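PDB 1S6M: trwC protein from Escherichia coli, which probably nicks one strand of plasmid DNA at the origin of transfer to start conjugation, this chain being the N-terminal relaxase domain of a longer relaxase-helicase. Local coordinates for residues Y19-D24 against F148-S153; E105-H110 against P158-H163; Q126-I131 against A179-E184. All blocks are in the same frame, centred on the assembly; numbering follows the deposited sequence.

Contact 1 joins the loop at 19-24, after helix 12-15, to 148-153, the end of strand 145-152 and the residue after it, closing the longest loop of the three. Further along, strand 158-167 comes back at 158-163 to pack against helix 104-122 at 105-110 in contact 2, and 179-184 meets the hairpin strand 126-131 in contact 3. Any two contacts cross, their segments alternating along the chain. Contacts 1 and 2 share the five-stranded sheet: their strands are neighbours, and H150 from one joins H161 and H163 from the other on one nickel ion. Contact 3 lies about 32 Å from each, centre to centre, where a hairpin and the start of helix 183-186 grip the DNA.

Contact 1: residues Y19-D24 against F148-S153. With NI (nickel (II) ion), chain C.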
loop_
_atom_site.group_PDB
_atom_site.type_symbol
_atom_site.label_atom_id
_atom_site.label_comp_id
_atom_site.label_asym_id
_atom_site.label_seq_id
_atom_site.Cartn_x
_atom_site.Cartn_y
_atom_site.Cartn_z
ATOM N N TYR B 19 4.755 9.273 7.428
ATOM C CA TYR B 19 4.094 10.549 7.689
ATOM C C TYR B 19 4.670 11.630 6.774
ATOM O O TYR B 19 3.943 12.463 6.225
ATOM C CB TYR B 19 4.310 10.991 9.139
ATOM C CG TYR B 19 3.568 10.183 10.177
ATOM C CD1 TYR B 19 4.070 8.968 10.640
ATOM C CD2 TYR B 19 2.366 10.645 10.708
ATOM C CE1 TYR B 19 3.393 8.232 11.612
ATOM C CE2 TYR B 19 1.678 9.919 11.677
ATOM C CZ TYR B 19 2.196 8.713 12.125
ATOM O OH TYR B 19 1.514 7.985 13.074
ATOM N N GLU B 20 5.988 11.595 6.603
ATOM C CA GLU B 20 6.693 12.583 5.795
ATOM C C GLU B 20 6.500 12.482 4.271
ATOM O O GLU B 20 6.426 13.514 3.595
ATOM C CB GLU B 20 8.191 12.550 6.150
ATOM C CG GLU B 20 8.952 13.834 5.783
ATOM C CD GLU B 20 10.458 13.702 5.967
ATOM O OE1 GLU B 20 10.993 12.585 5.727
ATOM O OE2 GLU B 20 11.107 14.717 6.331
ATOM N N ASP B 21 6.405 11.262 3.734
ATOM C CA ASP B 21 6.247 11.041 2.286
ATOM C C ASP B 21 4.931 11.471 1.641
ATOM O O ASP B 21 4.078 12.101 2.268
ATOM C CB ASP B 21 6.459 9.558 1.946
ATOM C CG ASP B 21 7.921 9.175 1.879
ATOM O OD1 ASP B 21 8.216 8.007 1.532
ATOM O OD2 ASP B 21 8.775 10.040 2.168
ATOM N N GLY B 22 4.787 11.110 0.366
ATOM C CA GLY B 22 3.573 11.414 -0.367
ATOM C C GLY B 22 3.460 12.815 -0.920
ATOM O O GLY B 22 4.362 13.307 -1.598
ATOM N N ALA B 23 2.336 13.454 -0.631
ATOM C CA ALA B 23 2.081 14.802 -1.100
ATOM C C ALA B 23 0.945 15.372 -0.279
ATOM O O ALA B 23 0.174 14.630 0.330
ATOM C CB ALA B 23 1.714 14.778 -2.554
ATOM N N ASP B 24 0.819 16.692 -0.268
ATOM C CA ASP B 24 -0.235 17.251 0.545
ATOM C C ASP B 24 -1.337 18.100 0.040
ATOM O O ASP B 24 -1.398 19.298 0.334
ATOM C CB ASP B 24 0.378 17.941 1.744
ATOM C CG ASP B 24 1.696 18.544 1.433
ATOM O OD1 ASP B 24 2.496 18.669 2.384
ATOM O OD2 ASP B 24 1.938 18.886 0.251
ATOM N N PHE B 148 -1.810 4.990 5.631
ATOM C CA PHE B 148 -1.177 6.232 5.199
ATOM C C PHE B 148 -1.286 6.425 3.688
ATOM O O PHE B 148 -0.698 5.659 2.926
ATOM C CB PHE B 148 0.299 6.234 5.623
ATOM C CG PHE B 148 0.514 5.962 7.095
ATOM C CD1 PHE B 148 0.658 4.656 7.565
ATOM C CD2 PHE B 148 0.529 7.012 8.017
ATOM C CE1 PHE B 148 0.824 4.397 8.930
ATOM C CE2 PHE B 148 0.692 6.766 9.386
ATOM C CZ PHE B 148 0.835 5.453 9.844
ATOM N N ARG B 149 -2.041 7.442 3.267
ATOM C CA ARG B 149 -2.233 7.761 1.849
ATOM C C ARG B 149 -1.153 8.748 1.356
ATOM O O ARG B 149 -0.906 9.769 1.997
ATOM C CB ARG B 149 -3.628 8.367 1.633
ATOM C CG ARG B 149 -4.063 8.466 0.170
ATOM C CD ARG B 149 -5.452 9.089 0.042
ATOM N NE ARG B 149 -5.457 10.475 0.493
ATOM C CZ ARG B 149 -6.437 11.037 1.195
ATOM N NH1 ARG B 149 -6.346 12.308 1.559
ATOM N NH2 ARG B 149 -7.506 10.331 1.537
ATOM N N HIS B 150 -0.532 8.430 0.219
ATOM C CA HIS B 150 0.533 9.230 -0.397
ATOM C C HIS B 150 0.128 9.668 -1.815
ATOM O O HIS B 150 -0.794 9.101 -2.403
ATOM C CB HIS B 150 1.852 8.412 -0.429
ATOM C CG HIS B 150 2.465 8.208 0.924
ATOM N ND1 HIS B 150 3.583 7.414 1.143
ATOM C CD2 HIS B 150 2.064 8.733 2.110
ATOM C CE1 HIS B 150 3.836 7.467 2.453
ATOM N NE2 HIS B 150 2.939 8.256 3.061
ATOM N N GLU B 151 0.819 10.662 -2.372
ATOM C CA GLU B 151 0.470 11.150 -3.703
ATOM C C GLU B 151 1.571 11.209 -4.773
ATOM O O GLU B 151 1.265 11.468 -5.935
ATOM C CB GLU B 151 -0.181 12.538 -3.587
ATOM C CG GLU B 151 -1.423 12.597 -2.693
ATOM C CD GLU B 151 -2.016 14.004 -2.603
ATOM O OE1 GLU B 151 -1.393 14.946 -3.132
ATOM O OE2 GLU B 151 -3.101 14.165 -1.997
ATOM N N THR B 152 2.830 10.955 -4.418
ATOM C CA THR B 152 3.915 11.029 -5.408
ATOM C C THR B 152 4.857 9.816 -5.464
ATOM O O THR B 152 5.004 9.090 -4.482
ATOM C CB THR B 152 4.805 12.276 -5.164
ATOM O OG1 THR B 152 5.478 12.142 -3.907
ATOM C CG2 THR B 152 3.969 13.543 -5.136
ATOM N N SER B 153 5.496 9.608 -6.618
ATOM C CA SER B 153 6.447 8.505 -6.786
ATOM C C SER B 153 7.844 9.038 -6.431
ATOM O O SER B 153 8.001 10.224 -6.145
ATOM C CB SER B 153 6.453 7.995 -8.230
ATOM O OG SER B 153 7.182 8.858 -9.082
HETATM NI NI NI C . 4.507 6.087 -0.258
HETATM O O HOH W 1 6.270 6.083 1.181
HETATM O O HOH W 2 5.944 4.812 -1.440
#
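Y19 and F148 meet as a T-shaped pair: the edge of F148, led by CE2, points at one face of the tyrosine ring, with the planes at 63° and CE2 3.7 Å from Y19 CZ. Phenylalanine suits the buried strand position, while tyrosine can pack its ring here and still bond through OH to the carbonyl of V50. Farther along, the chain of D21 and G22 lies across one face of the H150 imidazole, with D21 CB 3.4 Å from H150 CE1. G22 CA lies 3.7 Å from H150 CA, too close for a side chain to fit, and its positive phi (81°) also favours glycine. T152 OG1 then donates to G22 O over 2.8 Å, reaching it from above the carbonyl plane. H150 ND1 binds nickel at 2.1 Å and NE2 is bonded to Y18 O, so the ring is held from both nitrogens. D21 OD1 accepts from a nickel-bound water at 2.8 Å, a second-shell link. With H161 and H163 completing the protein ligands, this is the three-histidine metal site characteristic of relaxases of the Rep (HUH) superfamily.

Contact 2: residues E105-H110 against P158-H163; sequences EIIKAH and PQLHTH. With NI (nickel (II) ion), chain C; nucleotides of chain A.
The imidazole of H110 is an unusual polar group to find buried between a helix and a sheet, and it works in two ways at once: L160 lies against one face while the ring edge is bonded to T162. The setting is the antiparallel sheet of the relaxase domain, a Rep-type (HUH) fold in which helix 104-122 packs on one side of strand 158-167 and the metal site lies on the other. The short axes run 10.0 Å apart at 35°. L160 CG sits almost over the ring centre, 4.1 Å from the centroid, in a CH-pi contact, and CD2 reaches the CB of H110. H110 carries CG away from its own backbone N (chi1 166°), which brings the ring down toward the strand. Its NE2 and T162 OG1 are 2.9 Å apart in the ring plane, and either may donate; ND1 is bonded to Y196 OH, so both ring nitrogens are satisfied and its rotation is fixed. I107 completes the apolar patch, its CD1 3.9 Å from L160 CD1.

The alternation of the strand explains the residue types: L160 and T162 turn to the helix, whereas H161 and H163 face the nickel, which each binds through NE2, with H150 as third histidine. H161 reaches it with CG between its backbone N and carbonyl carbon, and ND1 donates to Q159 O at 2.8 Å, close to the ring plane; this second-shell bond holds the imidazole in place and probably makes NE2 a somewhat stronger donor to the metal. On that same side, the amide NE2 of Q159 donates to O2 of thymidine DT23 of chain A, 2.9 Å away, with an N-H...O angle of 155°.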
loop_
_atom_site.group_PDB
_atom_site.type_symbol
_atom_site.label_atom_id
_atom_site.label_comp_id
_atom_site.label_asym_id
_atom_site.label_seq_id
_atom_site.Cartn_x
_atom_site.Cartn_y
_atom_site.Cartn_z
ATOM N N GLU B 105 -13.443 13.290 -5.833
ATOM C CA GLU B 105 -14.285 12.112 -5.659
ATOM C C GLU B 105 -13.519 10.839 -6.008
ATOM O O GLU B 105 -13.905 9.749 -5.599
ATOM C CB GLU B 105 -15.558 12.203 -6.508
ATOM C CG GLU B 105 -16.395 13.475 -6.293
ATOM C CD GLU B 105 -16.516 13.880 -4.829
ATOM O OE1 GLU B 105 -16.925 13.034 -3.994
ATOM O OE2 GLU B 105 -16.203 15.054 -4.517
ATOM N N ILE B 106 -12.430 10.974 -6.755
ATOM C CA ILE B 106 -11.631 9.812 -7.116
ATOM C C ILE B 106 -10.767 9.406 -5.919
ATOM O O ILE B 106 -10.451 8.233 -5.744
ATOM C CB ILE B 106 -10.775 10.095 -8.361
ATOM C CG1 ILE B 106 -11.701 10.186 -9.577
ATOM C CG2 ILE B 106 -9.720 8.999 -8.548
ATOM C CD1 ILE B 106 -11.022 10.348 -10.916
ATOM N N ILE B 107 -10.413 10.375 -5.079
ATOM C CA ILE B 107 -9.629 10.080 -3.887
ATOM C C ILE B 107 -10.502 9.211 -2.982
ATOM O O ILE B 107 -10.045 8.221 -2.413
ATOM C CB ILE B 107 -9.253 11.357 -3.121
ATOM C CG1 ILE B 107 -8.310 12.211 -3.963
ATOM C CG2 ILE B 107 -8.586 10.987 -1.798
ATOM C CD1 ILE B 107 -7.006 11.508 -4.315
ATOM N N LYS B 108 -11.766 9.593 -2.856
ATOM C CA LYS B 108 -12.705 8.849 -2.031
ATOM C C LYS B 108 -12.918 7.442 -2.602
ATOM O O LYS B 108 -13.042 6.475 -1.852
ATOM C CB LYS B 108 -14.043 9.594 -1.971
ATOM C CG LYS B 108 -14.921 9.182 -0.800
ATOM C CD LYS B 108 -15.279 10.362 0.083
ATOM C CE LYS B 108 -15.147 10.019 1.535
ATOM N N ALA B 109 -12.966 7.330 -3.927
ATOM C CA ALA B 109 -13.155 6.027 -4.568
ATOM C C ALA B 109 -12.007 5.083 -4.217
ATOM O O ALA B 109 -12.222 3.890 -3.988
ATOM C CB ALA B 109 -13.250 6.192 -6.071
ATOM N N HIS B 110 -10.790 5.626 -4.183
ATOM C CA HIS B 110 -9.600 4.844 -3.842
ATOM C C HIS B 110 -9.664 4.442 -2.374
ATOM O O HIS B 110 -9.424 3.287 -2.034
ATOM C CB HIS B 110 -8.334 5.672 -4.101
ATOM C CG HIS B 110 -7.093 5.108 -3.480
ATOM N ND1 HIS B 110 -6.375 4.078 -4.046
ATOM C CD2 HIS B 110 -6.438 5.443 -2.343
ATOM C CE1 HIS B 110 -5.327 3.805 -3.288
ATOM N NE2 HIS B 110 -5.342 4.620 -2.247
ATOM N N PRO B 158 2.683 11.875 -10.504
ATOM C CA PRO B 158 1.477 11.675 -9.684
ATOM C C PRO B 158 1.405 10.164 -9.446
ATOM O O PRO B 158 1.584 9.400 -10.387
ATOM C CB PRO B 158 0.353 12.161 -10.595
ATOM C CG PRO B 158 1.017 13.193 -11.441
ATOM C CD PRO B 158 2.346 12.538 -11.775
ATOM N N GLN B 159 1.161 9.731 -8.211
ATOM C CA GLN B 159 1.124 8.295 -7.907
ATOM C C GLN B 159 0.291 8.009 -6.650
ATOM O O GLN B 159 0.821 7.864 -5.548
ATOM C CB GLN B 159 2.572 7.796 -7.730
ATOM C CG GLN B 159 2.762 6.314 -7.422
ATOM C CD GLN B 159 2.262 5.391 -8.522
ATOM O OE1 GLN B 159 2.021 5.820 -9.650
ATOM N NE2 GLN B 159 2.116 4.111 -8.198
ATOM N N LEU B 160 -1.023 7.942 -6.826
ATOM C CA LEU B 160 -1.937 7.694 -5.711
ATOM C C LEU B 160 -1.775 6.301 -5.114
ATOM O O LEU B 160 -1.973 5.301 -5.796
ATOM C CB LEU B 160 -3.386 7.884 -6.176
ATOM C CG LEU B 160 -4.510 7.779 -5.139
ATOM C CD1 LEU B 160 -4.282 8.800 -4.025
ATOM C CD2 LEU B 160 -5.858 8.030 -5.825
ATOM N N HIS B 161 -1.414 6.237 -3.840
ATOM C CA HIS B 161 -1.260 4.952 -3.171
ATOM C C HIS B 161 -1.456 5.054 -1.668
ATOM O O HIS B 161 -1.396 6.142 -1.097
ATOM C CB HIS B 161 0.112 4.318 -3.475
ATOM C CG HIS B 161 1.290 5.092 -2.960
ATOM N ND1 HIS B 161 1.837 6.184 -3.609
ATOM C CD2 HIS B 161 2.067 4.865 -1.860
ATOM C CE1 HIS B 161 2.911 6.583 -2.921
ATOM N NE2 HIS B 161 3.075 5.816 -1.869
ATOM N N THR B 162 -1.715 3.911 -1.037
ATOM C CA THR B 162 -1.900 3.845 0.406
ATOM C C THR B 162 -1.117 2.683 1.010
ATOM O O THR B 162 -1.184 1.551 0.525
ATOM C CB THR B 162 -3.386 3.650 0.807
ATOM O OG1 THR B 162 -4.160 4.788 0.412
ATOM C CG2 THR B 162 -3.503 3.483 2.308
ATOM N N HIS B 163 -0.366 2.980 2.064
ATOM C CA HIS B 163 0.396 1.976 2.785
ATOM C C HIS B 163 -0.478 1.527 3.956
ATOM O O HIS B 163 -0.702 2.295 4.893
ATOM C CB HIS B 163 1.687 2.571 3.358
ATOM C CG HIS B 163 2.647 3.070 2.322
ATOM N ND1 HIS B 163 3.533 2.260 1.642
ATOM C CD2 HIS B 163 2.867 4.340 1.882
ATOM C CE1 HIS B 163 4.259 3.028 0.834
ATOM N NE2 HIS B 163 3.884 4.279 0.954
HETATM NI NI NI C . 4.507 6.087 -0.258
ATOM P P DT A 23 1.795 0.002 -16.370
ATOM O OP1 DT A 23 0.536 0.661 -16.756
ATOM O OP2 DT A 23 2.821 -0.279 -17.411
ATOM O "O5'" DT A 23 2.443 0.847 -15.177
ATOM C "C5'" DT A 23 2.834 2.249 -15.327
ATOM C "C4'" DT A 23 2.576 3.020 -14.051
ATOM O "O4'" DT A 23 1.266 2.702 -13.550
ATOM C "C3'" DT A 23 3.558 2.911 -12.873
ATOM O "O3'" DT A 23 4.069 4.263 -12.802
ATOM C "C2'" DT A 23 2.654 2.967 -11.646
ATOM C "C1'" DT A 23 1.245 2.684 -12.147
ATOM N N1 DT A 23 0.467 1.520 -11.706
ATOM C C2 DT A 23 0.302 1.236 -10.383
ATOM O O2 DT A 23 0.921 1.790 -9.499
ATOM N N3 DT A 23 -0.623 0.253 -10.128
ATOM C C4 DT A 23 -1.362 -0.471 -11.065
ATOM O O4 DT A 23 -2.195 -1.266 -10.686
ATOM C C5 DT A 23 -1.063 -0.178 -12.439
ATOM C C7 DT A 23 -1.791 -0.938 -13.527
ATOM C C6 DT A 23 -0.169 0.780 -12.692
ATOM P P DC A 24 5.502 4.611 -12.141
ATOM O OP1 DC A 24 5.353 5.899 -11.424
ATOM O OP2 DC A 24 6.517 4.502 -13.234
ATOM O "O5'" DC A 24 5.760 3.485 -11.041
ATOM C "C5'" DC A 24 5.593 3.720 -9.619
ATOM C "C4'" DC A 24 6.131 2.553 -8.818
ATOM O "O4'" DC A 24 5.766 1.327 -9.500
ATOM C "C3'" DC A 24 7.656 2.481 -8.632
ATOM O "O3'" DC A 24 7.946 2.848 -7.263
ATOM C "C2'" DC A 24 7.948 0.987 -8.641
ATOM C "C1'" DC A 24 6.780 0.352 -9.365
ATOM N N1 DC A 24 6.976 -0.335 -10.658
ATOM C C2 DC A 24 7.534 -1.617 -10.637
ATOM O O2 DC A 24 7.983 -2.054 -9.569
ATOM N N3 DC A 24 7.570 -2.346 -11.773
ATOM C C4 DC A 24 7.105 -1.832 -12.908
ATOM N N4 DC A 24 7.127 -2.613 -13.990
ATOM C C5 DC A 24 6.593 -0.496 -12.977
ATOM C C6 DC A 24 6.555 0.214 -11.837
HETATM O O HOH W 2 5.944 4.812 -1.440
HETATM O O HOH W 1 6.270 6.083 1.181
#

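Contact 3: residues Q126-I131 against A179-E184; sequences QARQKI and ALKNDE. With nucleotides of chain A.
At the start of strand 126-131 the CA atoms of A127 and K181 are 5.0 Å apart, and K181 N donates a nearly straight bond to Q126 O (2.9 Å, 173°). A water adds a second backbone link, taking the N-H of R128 and donating to A179 O. Beside the direct bond, L180 CD1 packs against the same carbonyl, 3.6 Å from Q126 O. Q126 sends its side chain across E184, the amide and carboxylate planes 28° apart, and OE1 rests 3.3 Å from E184 CG; its NE2 bonds to T139 OG1 on the partner strand. Glutamine suits the place because its amide can bond across the hairpin while its oxygen faces the helix.

This is the junction between the hairpin of strands 126-131 and 134-139 and helix 183-186, a DNA-binding surface of the relaxase domain away from the metal site. K181 extends with CG anti to its N and bends only at chi4 (60°), which turns NZ to D183 OD2 in a salt bridge whose hydrogen bond is weak; the methylene CD lies 4.2 Å from R128 CG. R128 itself reaches O6 of a guanine of the bound DNA with NH2. D183 presents both carboxylate oxygens to the edge of DG17 of chain A, OD1 to N1 and OD2 to N2, the latter at 2.7 Å, while the amide of N182 pairs with DT18 of chain A, accepting from N3 at OD1 and donating from ND2 to O4. On the hairpin, K130 holds DG13 of chain A twice, by its backbone N at OP2 and its NZ at N7.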
loop_
_atom_site.group_PDB
_atom_site.type_symbol
_atom_site.label_atom_id
_atom_site.label_comp_id
_atom_site.label_asym_id
_atom_site.label_seq_id
_atom_site.Cartn_x
_atom_site.Cartn_y
_atom_site.Cartn_z
ATOM N N GLN B 126 -5.371 -14.694 11.757
ATOM C CA GLN B 126 -5.253 -15.902 12.574
ATOM C C GLN B 126 -4.158 -15.815 13.651
ATOM O O GLN B 126 -3.307 -14.917 13.635
ATOM C CB GLN B 126 -4.966 -17.125 11.685
ATOM C CG GLN B 126 -5.975 -17.375 10.575
ATOM C CD GLN B 126 -5.861 -18.774 9.979
ATOM O OE1 GLN B 126 -4.798 -19.183 9.500
ATOM N NE2 GLN B 126 -6.969 -19.518 10.011
ATOM N N ALA B 127 -4.198 -16.770 14.579
ATOM C CA ALA B 127 -3.226 -16.864 15.670
ATOM C C ALA B 127 -3.129 -18.330 16.086
ATOM O O ALA B 127 -4.003 -19.132 15.754
ATOM C CB ALA B 127 -3.678 -16.018 16.858
ATOM N N ARG B 128 -2.070 -18.686 16.799
ATOM C CA ARG B 128 -1.897 -20.055 17.262
ATOM C C ARG B 128 -2.161 -20.147 18.773
ATOM O O ARG B 128 -2.202 -19.132 19.471
ATOM C CB ARG B 128 -0.478 -20.551 16.943
ATOM C CG ARG B 128 -0.278 -21.025 15.503
ATOM C CD ARG B 128 1.171 -21.435 15.206
ATOM N NE ARG B 128 2.059 -20.279 15.112
ATOM C CZ ARG B 128 3.363 -20.347 14.867
ATOM N NH1 ARG B 128 4.087 -19.231 14.796
ATOM N NH2 ARG B 128 3.949 -21.524 14.696
ATOM N N GLN B 129 -2.381 -21.363 19.261
ATOM C CA GLN B 129 -2.600 -21.610 20.685
ATOM C C GLN B 129 -2.310 -23.066 20.968
ATOM O O GLN B 129 -2.808 -23.958 20.273
ATOM C CB GLN B 129 -4.031 -21.283 21.142
ATOM C CG GLN B 129 -4.261 -21.677 22.613
ATOM C CD GLN B 129 -5.508 -21.078 23.239
ATOM O OE1 GLN B 129 -5.786 -21.309 24.415
ATOM N NE2 GLN B 129 -6.260 -20.305 22.466
ATOM N N LYS B 130 -1.495 -23.295 21.993
ATOM C CA LYS B 130 -1.113 -24.640 22.383
ATOM C C LYS B 130 -1.718 -25.050 23.728
ATOM O O LYS B 130 -1.750 -24.264 24.680
ATOM C CB LYS B 130 0.409 -24.740 22.470
ATOM C CG LYS B 130 0.925 -26.148 22.755
ATOM C CD LYS B 130 2.412 -26.138 23.095
ATOM C CE LYS B 130 3.217 -25.350 22.067
ATOM N NZ LYS B 130 4.694 -25.506 22.219
ATOM N N ILE B 131 -2.195 -26.289 23.791
ATOM C CA ILE B 131 -2.780 -26.838 25.006
ATOM C C ILE B 131 -2.225 -28.251 25.156
ATOM O O ILE B 131 -2.456 -29.116 24.309
ATOM C CB ILE B 131 -4.316 -26.879 24.925
ATOM C CG1 ILE B 131 -4.866 -25.451 24.873
ATOM C CG2 ILE B 131 -4.881 -27.634 26.136
ATOM C CD1 ILE B 131 -6.334 -25.371 24.459
ATOM N N ALA B 179 0.861 -12.699 18.490
ATOM C CA ALA B 179 1.409 -12.318 17.200
ATOM C C ALA B 179 0.475 -12.842 16.111
ATOM O O ALA B 179 -0.279 -13.801 16.318
ATOM C CB ALA B 179 2.810 -12.911 17.037
ATOM N N LEU B 180 0.525 -12.216 14.944
ATOM C CA LEU B 180 -0.332 -12.630 13.846
ATOM C C LEU B 180 0.266 -13.793 13.046
ATOM O O LEU B 180 1.462 -13.792 12.738
ATOM C CB LEU B 180 -0.573 -11.435 12.912
ATOM C CG LEU B 180 -1.376 -11.604 11.611
ATOM C CD1 LEU B 180 -2.854 -11.802 11.927
ATOM C CD2 LEU B 180 -1.198 -10.365 10.741
ATOM N N LYS B 181 -0.545 -14.814 12.765
ATOM C CA LYS B 181 -0.072 -15.895 11.904
ATOM C C LYS B 181 -0.531 -15.307 10.566
ATOM O O LYS B 181 -1.729 -15.269 10.292
ATOM C CB LYS B 181 -0.795 -17.217 12.171
ATOM C CG LYS B 181 -0.373 -18.310 11.178
ATOM C CD LYS B 181 -0.893 -19.682 11.536
ATOM C CE LYS B 181 -0.372 -20.729 10.562
ATOM N NZ LYS B 181 1.119 -20.821 10.550
ATOM N N ASN B 182 0.410 -14.828 9.754
ATOM C CA ASN B 182 0.072 -14.156 8.493
ATOM C C ASN B 182 -0.100 -14.990 7.227
ATOM O O ASN B 182 -0.336 -14.437 6.149
ATOM C CB ASN B 182 1.105 -13.051 8.197
ATOM C CG ASN B 182 2.470 -13.613 7.793
ATOM O OD1 ASN B 182 2.557 -14.679 7.185
ATOM N ND2 ASN B 182 3.537 -12.882 8.113
ATOM N N ASP B 183 0.009 -16.302 7.344
ATOM C CA ASP B 183 -0.104 -17.173 6.178
ATOM C C ASP B 183 -1.243 -16.887 5.196
ATOM O O ASP B 183 -1.002 -16.659 4.009
ATOM C CB ASP B 183 -0.183 -18.627 6.639
ATOM C CG ASP B 183 1.052 -19.057 7.410
ATOM O OD1 ASP B 183 1.725 -18.185 8.004
ATOM O OD2 ASP B 183 1.347 -20.267 7.437
ATOM N N GLU B 184 -2.476 -16.894 5.695
ATOM C CA GLU B 184 -3.649 -16.681 4.854
ATOM C C GLU B 184 -3.694 -15.324 4.164
ATOM O O GLU B 184 -4.208 -15.218 3.051
ATOM C CB GLU B 184 -4.928 -16.875 5.672
ATOM C CG GLU B 184 -5.043 -18.237 6.347
ATOM C CD GLU B 184 -5.905 -19.211 5.570
ATOM O OE1 GLU B 184 -5.413 -19.804 4.583
ATOM O OE2 GLU B 184 -7.087 -19.375 5.951
ATOM P P DG A 17 13.358 -18.436 5.776
ATOM O OP1 DG A 17 14.548 -19.172 5.277
ATOM O OP2 DG A 17 13.376 -16.945 5.821
ATOM O "O5'" DG A 17 12.073 -18.915 4.949
ATOM C "C5'" DG A 17 11.960 -20.231 4.378
ATOM C "C4'" DG A 17 10.550 -20.467 3.885
ATOM O "O4'" DG A 17 9.629 -20.170 4.960
ATOM C "C3'" DG A 17 10.106 -19.575 2.718
ATOM O "O3'" DG A 17 10.051 -20.419 1.564
ATOM C "C2'" DG A 17 8.629 -19.347 2.982
ATOM C "C1'" DG A 17 8.433 -19.633 4.439
ATOM N N9 DG A 17 7.920 -18.599 5.332
ATOM C C8 DG A 17 8.514 -17.464 5.822
ATOM N N7 DG A 17 7.773 -16.860 6.720
ATOM C C5 DG A 17 6.625 -17.635 6.784
ATOM C C6 DG A 17 5.450 -17.513 7.580
ATOM O O6 DG A 17 5.180 -16.658 8.443
ATOM N N1 DG A 17 4.534 -18.531 7.295
ATOM C C2 DG A 17 4.726 -19.536 6.369
ATOM N N2 DG A 17 3.743 -20.440 6.219
ATOM N N3 DG A 17 5.805 -19.653 5.638
ATOM C C4 DG A 17 6.697 -18.688 5.897
ATOM P P DG A 13 0.322 -20.042 23.975
ATOM O OP1 DG A 13 -0.504 -18.798 23.990
ATOM O OP2 DG A 13 0.089 -21.059 22.917
ATOM O "O5'" DG A 13 1.845 -19.584 23.864
ATOM C "C5'" DG A 13 2.251 -18.229 24.121
ATOM C "C4'" DG A 13 3.386 -17.832 23.216
ATOM O "O4'" DG A 13 4.444 -18.800 23.323
ATOM C "C3'" DG A 13 3.055 -17.750 21.722
ATOM O "O3'" DG A 13 2.955 -16.342 21.487
ATOM C "C2'" DG A 13 4.342 -18.174 21.036
ATOM C "C1'" DG A 13 5.098 -18.968 22.074
ATOM N N9 DG A 13 5.399 -20.386 21.887
ATOM C C8 DG A 13 4.590 -21.480 22.093
ATOM N N7 DG A 13 5.252 -22.609 22.051
ATOM C C5 DG A 13 6.553 -22.229 21.756
ATOM C C6 DG A 13 7.734 -22.998 21.615
ATOM O O6 DG A 13 7.883 -24.226 21.750
ATOM N N1 DG A 13 8.830 -22.192 21.294
ATOM C C2 DG A 13 8.791 -20.820 21.145
ATOM N N2 DG A 13 9.938 -20.197 20.828
ATOM N N3 DG A 13 7.706 -20.105 21.291
ATOM C C4 DG A 13 6.639 -20.862 21.594
ATOM P P DT A 18 9.354 -19.904 0.200
ATOM O OP1 DT A 18 9.140 -21.099 -0.647
ATOM O OP2 DT A 18 10.171 -18.778 -0.327
ATOM O "O5'" DT A 18 7.910 -19.339 0.619
ATOM C "C5'" DT A 18 6.718 -20.149 0.528
ATOM C "C4'" DT A 18 5.460 -19.399 0.948
ATOM O "O4'" DT A 18 5.629 -18.725 2.227
ATOM C "C3'" DT A 18 4.987 -18.305 -0.034
ATOM O "O3'" DT A 18 3.775 -18.828 -0.625
ATOM C "C2'" DT A 18 4.332 -17.260 0.865
ATOM C "C1'" DT A 18 4.776 -17.606 2.261
ATOM N N1 DT A 18 5.162 -16.626 3.280
ATOM C C2 DT A 18 4.224 -16.456 4.254
ATOM O O2 DT A 18 3.165 -17.052 4.233
ATOM N N3 DT A 18 4.560 -15.569 5.233
ATOM C C4 DT A 18 5.731 -14.842 5.334
ATOM O O4 DT A 18 5.901 -14.101 6.295
ATOM C C5 DT A 18 6.685 -15.062 4.259
ATOM C C7 DT A 18 7.981 -14.299 4.277
ATOM C C6 DT A 18 6.356 -15.934 3.296
HETATM O O HOH W 3 -2.926 -17.695 8.649
HETATM O O HOH W 4 -0.106 -16.277 17.414
#